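PDB 7D5N: oxidoreductase from Azotobacter vinelandii, which probably oxidises myo-inositol or a related polyol with NAD(+), as an inositol dehydrogenase homolog that binds NADH and myo-inositol. Local coordinates for residues Ala87-Thr92 against His110-Lys115; Val140-Ala145 against Pro210-Glu215; Gly160-Ile165 against Ile273-Ser278. One frame throughout, in Å; residues are numbered along the deposited sequence.

Followed from the N terminus, the chain first closes contact 1, where strand 110-113 returns beside strand 87-91 after helix 97-106 in the Rossmann sheet. Contact 2 opens at V140 and contact 3 at G160; contact 2 closes at P210-E215 before contact 3 closes at I273-S278, so these two cross. Contact 2 ties the loop leaving the last Rossmann strand to helix 202-217, and contact 3 joins the start of strand 165-173 to strand 271-277 in the large mixed sheet. Contacts 1 and 2 meet through E114 and T141 and share the inositol. Contacts 2 and 3 meet where I273 packs on helix 202-217, while contacts 1 and 3 do not touch.

Contact 1: Ala87-Thr92 against His110-Lys115; sequences AVSVAT and HVVCEK. With NAI (1,4-dihydronicotinamide adenine dinucleotide), chain D; INS (1,2,3,4,5,6-hexahydroxy-cyclohexane), chain E.
E114 passes its CB 3.3 Å from V90 O and then turns off to the cofactor, where its OE1 gathers three donors, one of them the nicotinamide nitrogen NAI N7N. It stands just beyond two neighbouring parallel strands of the Rossmann sheet, 87-91 and 110-113, joined through helix 97-106 in a beta-alpha-beta unit. V88 and V90 do the bonding from one strand: V88 N gives to H110 O, V88 O takes V112 N, V90 N reaches V112 O at 2.8 Å, and V90 O receives E114 N. On the sheet face turned to helix 97-106, V88 CG1 lies alongside V111 CG2 at 4.1 Å, and V90 CG2 meets V111 CG1 at 4.0 Å. On the other face the hydroxyl S89 OG sits 3.5 Å from V112 CB, and is satisfied by Y337 and W14 beyond the pair.

At the C-terminal ends of the strands, the bend at chi2 (-63°) brings the E114 carboxylate to the nicotinamide carboxamide nitrogen. E114 OE1 accepts NAI N7N at 3.0 Å in an almost straight bond (174°); K115 N comes to the anti lone pair of the same oxygen, and T141 OG1 binds there too. Three donors on OE1, with H29 on OE2, probably restrain the carboxylate's rotation and so orient the cofactor amide. The K115 side chain bends at chi2, chi3 and chi4 and carries its amine to the bound inositol beside the backbone oxygen of D205: K115 NZ gives a hydrogen bond to INS O4 at 2.8 Å.

Contact 2: Val140-Ala145 against Pro210-Glu215; sequences VTYGYA and PLYLSE. With INS (1,2,3,4,5,6-hexahydroxy-cyclohexane), chain E.
Y142 and Y212 lie with their ring planes almost parallel, 14° apart, yet slid so far that the rings barely overlap: the centroids are 4.9 Å apart. What stands over the Y142 face is chiefly the Y212 methylene, Y212 CB lying 3.9 Å from the Y142 centroid in a CH-pi contact. With Y212 CG anti to its own backbone N (chi1 179°), the ring swings out from the helix toward the 140-145 loop, and Y142 CB comes within 3.5 Å of Y212 CD2. A145 approaches from another direction, its CB meeting Y212 CE2 at 3.4 Å, edge-on in the ring plane. From the next residue, L213 CD2 reaches the backbone at A145 CA (3.9 Å). Y144 starts toward the helix, but its ring leads off to the bound inositol, where Y144 OH donates to INS O3 at 2.7 Å, the acceptor lying in the plane of the Y144 ring at its edge. H209, also hydrogen-bonded to the inositol, packs its ring edge-to-face with Y144. The contact thus sets the loop between strand 138-140 and helix 148-158 against helix 202-217, whose P210 and S214 pack on strands 165-173 and 271-277.

Contact 3: Gly160-Ile165 against Ile273-Ser278; sequences GELGEI and IRVIGS
L162, S278 and V275 bury most of the surface here, the first and last as an apolar pair and S278 as the polar partner at the strand end. L162 CD2 meets V275 CG1 at 3.7 Å, the two side chains crossing at about a right angle. V275 CG1, anti to the backbone N (chi1 178°), also meets I165 CD1 at 4.0 Å, so one methyl serves both neighbours. S278 is held twice to E164: its backbone N gives to E164 O at 2.8 Å, and S278 OG accepts E164 N at 2.9 Å. Replacing S278 by an alanine would probably leave E164 N without this acceptor and set the turn around G163 freer to move. Just before S278, G277 CA makes CA-H...O contacts with L162 O (3.2 Å) and E164 O (3.1 Å); I165 and G277 form an antiparallel non-hydrogen-bonded pair. The type I turn G160-G163 starts at G160, the positive-phi residue of the Schellman motif that ends helix 148-158, and brings the chain round into strand 165-173. I157 of that helix backs L162, I165 and V275, L282 of strand 280-285 touches L162, and M217 of helix 202-217 packs on V275.

Contact 1: Ala87-Thr92 against His110-Lys115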
# COMPACT_ATOMS: atom_id res chain seq x y z
N ALA B 87 12.63 13.79 -40.15
CA ALA B 87 12.99 12.96 -38.99
C ALA B 87 12.29 11.60 -39.08
O ALA B 87 11.21 11.52 -39.68
CB ALA B 87 12.60 13.69 -37.73
N VAL B 88 12.89 10.58 -38.48
CA VAL B 88 12.30 9.22 -38.47
C VAL B 88 12.46 8.64 -37.06
O VAL B 88 13.51 8.87 -36.43
CB VAL B 88 12.93 8.33 -39.55
CG1 VAL B 88 14.44 8.20 -39.38
CG2 VAL B 88 12.29 6.96 -39.64
N SER B 89 11.45 7.92 -36.60
CA SER B 89 11.52 7.10 -35.38
C SER B 89 11.70 5.64 -35.78
O SER B 89 10.95 5.13 -36.65
CB SER B 89 10.35 7.30 -34.48
OG SER B 89 10.31 8.63 -33.97
N VAL B 90 12.68 4.99 -35.15
CA VAL B 90 13.06 3.59 -35.47
C VAL B 90 12.57 2.72 -34.33
O VAL B 90 13.14 2.81 -33.21
CB VAL B 90 14.58 3.48 -35.69
CG1 VAL B 90 14.99 2.06 -36.01
CG2 VAL B 90 15.06 4.44 -36.77
N ALA B 91 11.53 1.93 -34.60
CA ALA B 91 10.83 1.06 -33.63
C ALA B 91 10.88 -0.39 -34.10
O ALA B 91 9.97 -1.17 -33.78
CB ALA B 91 9.42 1.55 -33.45
N THR B 92 11.96 -0.77 -34.79
CA THR B 92 12.17 -2.17 -35.25
C THR B 92 12.84 -2.99 -34.16
O THR B 92 13.30 -2.44 -33.16
CB THR B 92 13.03 -2.18 -36.51
OG1 THR B 92 14.24 -1.51 -36.15
CG2 THR B 92 12.33 -1.51 -37.68
N HIS B 110 17.11 13.69 -38.87
CA HIS B 110 17.10 13.51 -37.39
C HIS B 110 16.47 12.15 -37.09
O HIS B 110 15.64 11.67 -37.91
CB HIS B 110 16.35 14.65 -36.71
CG HIS B 110 16.89 16.00 -37.02
ND1 HIS B 110 18.15 16.39 -36.62
CD2 HIS B 110 16.36 17.05 -37.67
CE1 HIS B 110 18.37 17.62 -37.00
NE2 HIS B 110 17.29 18.05 -37.65
N VAL B 111 16.85 11.54 -35.97
CA VAL B 111 16.40 10.17 -35.63
C VAL B 111 15.97 10.13 -34.17
O VAL B 111 16.64 10.73 -33.31
CB VAL B 111 17.49 9.11 -35.91
CG1 VAL B 111 17.04 7.73 -35.50
CG2 VAL B 111 17.88 9.10 -37.39
N VAL B 112 14.87 9.43 -33.92
CA VAL B 112 14.52 8.93 -32.57
C VAL B 112 14.67 7.41 -32.65
O VAL B 112 13.92 6.75 -33.42
CB VAL B 112 13.13 9.37 -32.12
CG1 VAL B 112 12.79 8.77 -30.77
CG2 VAL B 112 13.00 10.89 -32.08
N CYS B 113 15.68 6.87 -31.98
CA CYS B 113 15.96 5.42 -32.07
C CYS B 113 15.46 4.74 -30.80
O CYS B 113 15.67 5.27 -29.69
CB CYS B 113 17.42 5.11 -32.32
SG CYS B 113 17.69 3.35 -32.70
N GLU B 114 14.85 3.58 -30.95
CA GLU B 114 14.46 2.78 -29.77
C GLU B 114 15.71 2.26 -29.06
O GLU B 114 16.75 2.03 -29.73
CB GLU B 114 13.53 1.63 -30.16
CG GLU B 114 12.08 1.95 -29.91
CD GLU B 114 11.71 2.18 -28.45
OE1 GLU B 114 12.62 2.19 -27.58
OE2 GLU B 114 10.52 2.34 -28.20
N LYS B 115 15.60 2.10 -27.75
CA LYS B 115 16.61 1.42 -26.91
C LYS B 115 16.48 -0.08 -27.14
O LYS B 115 15.39 -0.57 -27.45
CB LYS B 115 16.35 1.77 -25.44
CG LYS B 115 14.91 1.55 -25.00
CD LYS B 115 14.76 0.67 -23.81
CE LYS B 115 15.36 -0.71 -23.96
NZ LYS B 115 14.31 -1.70 -24.33
PA NAI D . 7.48 -6.00 -31.86
O1A NAI D . 8.01 -7.31 -32.25
O2A NAI D . 6.26 -5.90 -31.06
O5B NAI D . 7.24 -5.11 -33.19
C5B NAI D . 8.22 -4.99 -34.22
C4B NAI D . 7.57 -4.17 -35.33
O4B NAI D . 8.51 -3.74 -36.30
C3B NAI D . 6.51 -4.96 -36.09
O3B NAI D . 5.49 -4.06 -36.52
C2B NAI D . 7.25 -5.50 -37.28
O2B NAI D . 6.41 -5.77 -38.41
C1B NAI D . 8.12 -4.30 -37.55
N9A NAI D . 9.37 -4.59 -38.21
C8A NAI D . 10.25 -5.56 -37.95
N7A NAI D . 11.31 -5.44 -38.79
C5A NAI D . 11.07 -4.40 -39.59
C6A NAI D . 11.78 -3.75 -40.69
N6A NAI D . 12.97 -4.21 -41.08
N1A NAI D . 11.19 -2.69 -41.27
C2A NAI D . 10.00 -2.21 -40.84
N3A NAI D . 9.29 -2.79 -39.84
C4A NAI D . 9.80 -3.84 -39.20
O3 NAI D . 8.67 -5.25 -31.11
PN NAI D . 8.42 -4.15 -29.97
O1N NAI D . 8.19 -4.87 -28.67
O2N NAI D . 7.48 -3.13 -30.40
O5D NAI D . 9.87 -3.51 -29.89
C5D NAI D . 10.41 -2.69 -30.91
C4D NAI D . 11.61 -1.92 -30.43
O4D NAI D . 11.17 -1.05 -29.37
C3D NAI D . 12.69 -2.79 -29.84
O3D NAI D . 13.93 -2.16 -30.04
C2D NAI D . 12.46 -2.75 -28.34
O2D NAI D . 13.66 -2.81 -27.57
C1D NAI D . 11.87 -1.37 -28.18
N1N NAI D . 10.97 -1.21 -27.05
C2N NAI D . 11.17 -0.15 -26.26
C3N NAI D . 10.37 0.11 -25.17
C7N NAI D . 10.60 1.32 -24.34
O7N NAI D . 10.05 1.40 -23.26
N7N NAI D . 11.32 2.31 -24.87
C4N NAI D . 9.20 -0.78 -24.83
C5N NAI D . 9.08 -1.89 -25.77
C6N NAI D . 9.95 -2.04 -26.83
C1 INS E . 9.22 -4.24 -21.59
C2 INS E . 8.88 -2.81 -21.25
C3 INS E . 10.10 -1.91 -21.36
C4 INS E . 10.76 -2.06 -22.74
C5 INS E . 10.98 -3.51 -23.15
C6 INS E . 9.70 -4.30 -23.03
O1 INS E . 8.06 -5.06 -21.39
O2 INS E . 7.88 -2.33 -22.17
O3 INS E . 9.69 -0.55 -21.15
O4 INS E . 11.99 -1.38 -22.81
O5 INS E . 11.44 -3.57 -24.49
O6 INS E . 9.98 -5.61 -23.44

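Contact 2: Val140-Ala145 against Pro210-Glu215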
# COMPACT_ATOMS: atom_id res chain seq x y z
N VAL B 140 16.75 9.00 -27.89
CA VAL B 140 16.54 7.57 -27.51
C VAL B 140 15.35 7.50 -26.55
O VAL B 140 15.26 8.33 -25.64
CB VAL B 140 17.82 6.96 -26.91
CG1 VAL B 140 17.65 5.50 -26.55
CG2 VAL B 140 18.99 7.13 -27.87
N THR B 141 14.45 6.55 -26.77
CA THR B 141 13.16 6.49 -26.04
C THR B 141 13.34 5.78 -24.69
O THR B 141 12.67 4.77 -24.42
CB THR B 141 12.03 6.02 -26.96
OG1 THR B 141 12.47 4.94 -27.78
CG2 THR B 141 11.58 7.15 -27.86
N TYR B 142 14.19 6.34 -23.82
CA TYR B 142 14.19 6.01 -22.38
C TYR B 142 12.98 6.73 -21.77
O TYR B 142 13.15 7.72 -21.07
CB TYR B 142 15.52 6.37 -21.73
CG TYR B 142 16.68 5.47 -22.09
CD1 TYR B 142 16.65 4.12 -21.79
CD2 TYR B 142 17.81 5.97 -22.73
CE1 TYR B 142 17.71 3.28 -22.11
CE2 TYR B 142 18.87 5.15 -23.05
CZ TYR B 142 18.82 3.80 -22.74
OH TYR B 142 19.88 3.02 -23.07
N GLY B 143 11.77 6.27 -22.11
CA GLY B 143 10.51 7.00 -21.92
C GLY B 143 10.22 7.35 -20.47
O GLY B 143 9.61 8.41 -20.21
N TYR B 144 10.64 6.51 -19.53
CA TYR B 144 10.32 6.70 -18.09
C TYR B 144 10.97 8.00 -17.61
O TYR B 144 10.49 8.59 -16.63
CB TYR B 144 10.75 5.47 -17.29
CG TYR B 144 10.11 4.20 -17.78
CD1 TYR B 144 8.81 3.86 -17.44
CD2 TYR B 144 10.81 3.34 -18.60
CE1 TYR B 144 8.22 2.70 -17.92
CE2 TYR B 144 10.24 2.19 -19.11
CZ TYR B 144 8.93 1.86 -18.76
OH TYR B 144 8.37 0.72 -19.23
N ALA B 145 12.00 8.49 -18.31
CA ALA B 145 12.72 9.72 -17.90
C ALA B 145 11.85 10.97 -18.13
O ALA B 145 12.17 12.07 -17.57
CB ALA B 145 14.05 9.78 -18.62
N PRO B 210 16.17 1.69 -15.71
CA PRO B 210 16.45 2.33 -14.44
C PRO B 210 17.92 2.80 -14.37
O PRO B 210 18.20 3.77 -13.69
CB PRO B 210 16.15 1.28 -13.38
CG PRO B 210 16.26 -0.05 -14.12
CD PRO B 210 15.89 0.25 -15.56
N LEU B 211 18.80 2.14 -15.12
CA LEU B 211 20.18 2.65 -15.28
C LEU B 211 20.13 4.08 -15.82
O LEU B 211 20.80 4.97 -15.21
CB LEU B 211 20.99 1.78 -16.23
CG LEU B 211 22.42 2.31 -16.44
CD1 LEU B 211 23.27 1.97 -15.23
CD2 LEU B 211 23.02 1.75 -17.72
N TYR B 212 19.36 4.34 -16.88
CA TYR B 212 19.28 5.71 -17.43
C TYR B 212 18.62 6.65 -16.41
O TYR B 212 19.06 7.81 -16.30
CB TYR B 212 18.56 5.81 -18.77
CG TYR B 212 18.52 7.24 -19.24
CD1 TYR B 212 19.67 7.89 -19.66
CD2 TYR B 212 17.34 7.98 -19.19
CE1 TYR B 212 19.64 9.22 -20.07
CE2 TYR B 212 17.30 9.30 -19.60
CZ TYR B 212 18.45 9.93 -20.03
OH TYR B 212 18.43 11.25 -20.41
N LEU B 213 17.65 6.18 -15.62
CA LEU B 213 17.07 7.04 -14.56
C LEU B 213 18.18 7.46 -13.58
O LEU B 213 18.16 8.63 -13.17
CB LEU B 213 15.95 6.34 -13.80
CG LEU B 213 14.72 5.97 -14.62
CD1 LEU B 213 13.63 5.43 -13.71
CD2 LEU B 213 14.21 7.14 -15.45
N SER B 214 19.12 6.57 -13.27
CA SER B 214 20.25 6.88 -12.35
C SER B 214 21.15 7.95 -12.98
O SER B 214 21.66 8.81 -12.24
CB SER B 214 21.02 5.66 -11.95
OG SER B 214 21.86 5.20 -12.99
N GLU B 215 21.35 7.91 -14.30
CA GLU B 215 22.18 8.91 -15.00
C GLU B 215 21.48 10.27 -14.99
O GLU B 215 22.18 11.28 -14.93
CB GLU B 215 22.49 8.45 -16.42
CG GLU B 215 23.27 7.14 -16.41
CD GLU B 215 24.32 7.02 -17.50
OE1 GLU B 215 24.05 7.49 -18.63
OE2 GLU B 215 25.41 6.47 -17.21
C1 INS E . 9.22 -4.24 -21.59
C2 INS E . 8.88 -2.81 -21.25
C3 INS E . 10.10 -1.91 -21.36
C4 INS E . 10.76 -2.06 -22.74
C5 INS E . 10.98 -3.51 -23.15
C6 INS E . 9.70 -4.30 -23.03
O1 INS E . 8.06 -5.06 -21.39
O2 INS E . 7.88 -2.33 -22.17
O3 INS E . 9.69 -0.55 -21.15
O4 INS E . 11.99 -1.38 -22.81
O5 INS E . 11.44 -3.57 -24.49
O6 INS E . 9.98 -5.61 -23.44

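Contact 3: Gly160-Ile165 against Ile273-Ser278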
# COMPACT_ATOMS: atom_id res chain seq x y z
N GLY B 160 21.41 18.65 -2.38
CA GLY B 160 21.96 17.99 -1.17
C GLY B 160 20.88 17.52 -0.20
O GLY B 160 21.23 17.21 0.95
N GLU B 161 19.63 17.39 -0.64
CA GLU B 161 18.51 17.02 0.27
C GLU B 161 18.68 15.59 0.78
O GLU B 161 18.09 15.28 1.83
CB GLU B 161 17.14 17.24 -0.38
CG GLU B 161 16.87 18.69 -0.72
CD GLU B 161 15.52 19.02 -1.35
OE1 GLU B 161 14.52 18.48 -0.86
OE2 GLU B 161 15.48 19.82 -2.35
N LEU B 162 19.45 14.73 0.10
CA LEU B 162 19.67 13.34 0.59
C LEU B 162 20.96 13.25 1.41
O LEU B 162 21.26 12.14 1.91
CB LEU B 162 19.73 12.38 -0.59
CG LEU B 162 18.39 11.81 -1.05
CD1 LEU B 162 17.33 12.87 -1.13
CD2 LEU B 162 18.56 11.10 -2.39
N GLY B 163 21.71 14.34 1.51
CA GLY B 163 23.08 14.28 2.05
C GLY B 163 24.02 13.69 1.02
O GLY B 163 23.78 13.88 -0.19
N GLU B 164 25.05 12.99 1.47
CA GLU B 164 26.05 12.36 0.57
C GLU B 164 25.45 11.06 0.02
O GLU B 164 24.97 10.23 0.81
CB GLU B 164 27.35 12.09 1.33
CG GLU B 164 28.36 11.36 0.45
CD GLU B 164 29.77 11.18 1.00
OE1 GLU B 164 29.95 11.21 2.24
OE2 GLU B 164 30.69 10.95 0.16
N ILE B 165 25.49 10.86 -1.29
CA ILE B 165 24.88 9.65 -1.91
C ILE B 165 25.75 8.43 -1.61
O ILE B 165 26.98 8.48 -1.82
CB ILE B 165 24.68 9.86 -3.42
CG1 ILE B 165 23.88 11.13 -3.72
CG2 ILE B 165 24.06 8.61 -4.04
CD1 ILE B 165 22.59 11.24 -2.98
N ILE B 273 13.68 2.55 -8.57
CA ILE B 273 15.02 3.11 -8.25
C ILE B 273 14.94 3.72 -6.86
O ILE B 273 14.01 4.50 -6.62
CB ILE B 273 15.47 4.12 -9.32
CG1 ILE B 273 16.84 4.71 -8.98
CG2 ILE B 273 14.43 5.21 -9.56
CD1 ILE B 273 17.57 5.25 -10.19
N ARG B 274 15.87 3.33 -5.99
CA ARG B 274 16.03 3.89 -4.63
C ARG B 274 17.41 4.55 -4.59
O ARG B 274 18.40 3.85 -4.82
CB ARG B 274 15.85 2.82 -3.56
CG ARG B 274 15.86 3.38 -2.14
CD ARG B 274 15.64 2.31 -1.10
NE ARG B 274 15.64 2.88 0.25
CZ ARG B 274 14.60 3.46 0.84
NH1 ARG B 274 13.43 3.59 0.22
NH2 ARG B 274 14.74 3.94 2.06
N VAL B 275 17.45 5.84 -4.31
CA VAL B 275 18.73 6.56 -4.11
C VAL B 275 18.88 6.77 -2.61
O VAL B 275 17.99 7.38 -2.00
CB VAL B 275 18.79 7.86 -4.92
CG1 VAL B 275 20.09 8.61 -4.66
CG2 VAL B 275 18.60 7.59 -6.42
N ILE B 276 19.96 6.25 -2.04
CA ILE B 276 20.16 6.26 -0.57
C ILE B 276 21.33 7.18 -0.26
O ILE B 276 22.43 6.91 -0.71
CB ILE B 276 20.38 4.85 -0.01
CG1 ILE B 276 19.26 3.92 -0.46
CG2 ILE B 276 20.51 4.91 1.50
CD1 ILE B 276 19.53 2.47 -0.19
N GLY B 277 21.06 8.22 0.53
CA GLY B 277 22.07 9.18 0.97
C GLY B 277 22.32 9.07 2.46
O GLY B 277 21.60 8.34 3.16
N SER B 278 23.25 9.86 2.97
CA SER B 278 23.60 9.88 4.40
C SER B 278 22.42 10.40 5.23
O SER B 278 22.31 10.00 6.39
CB SER B 278 24.86 10.69 4.63
OG SER B 278 24.68 12.03 4.22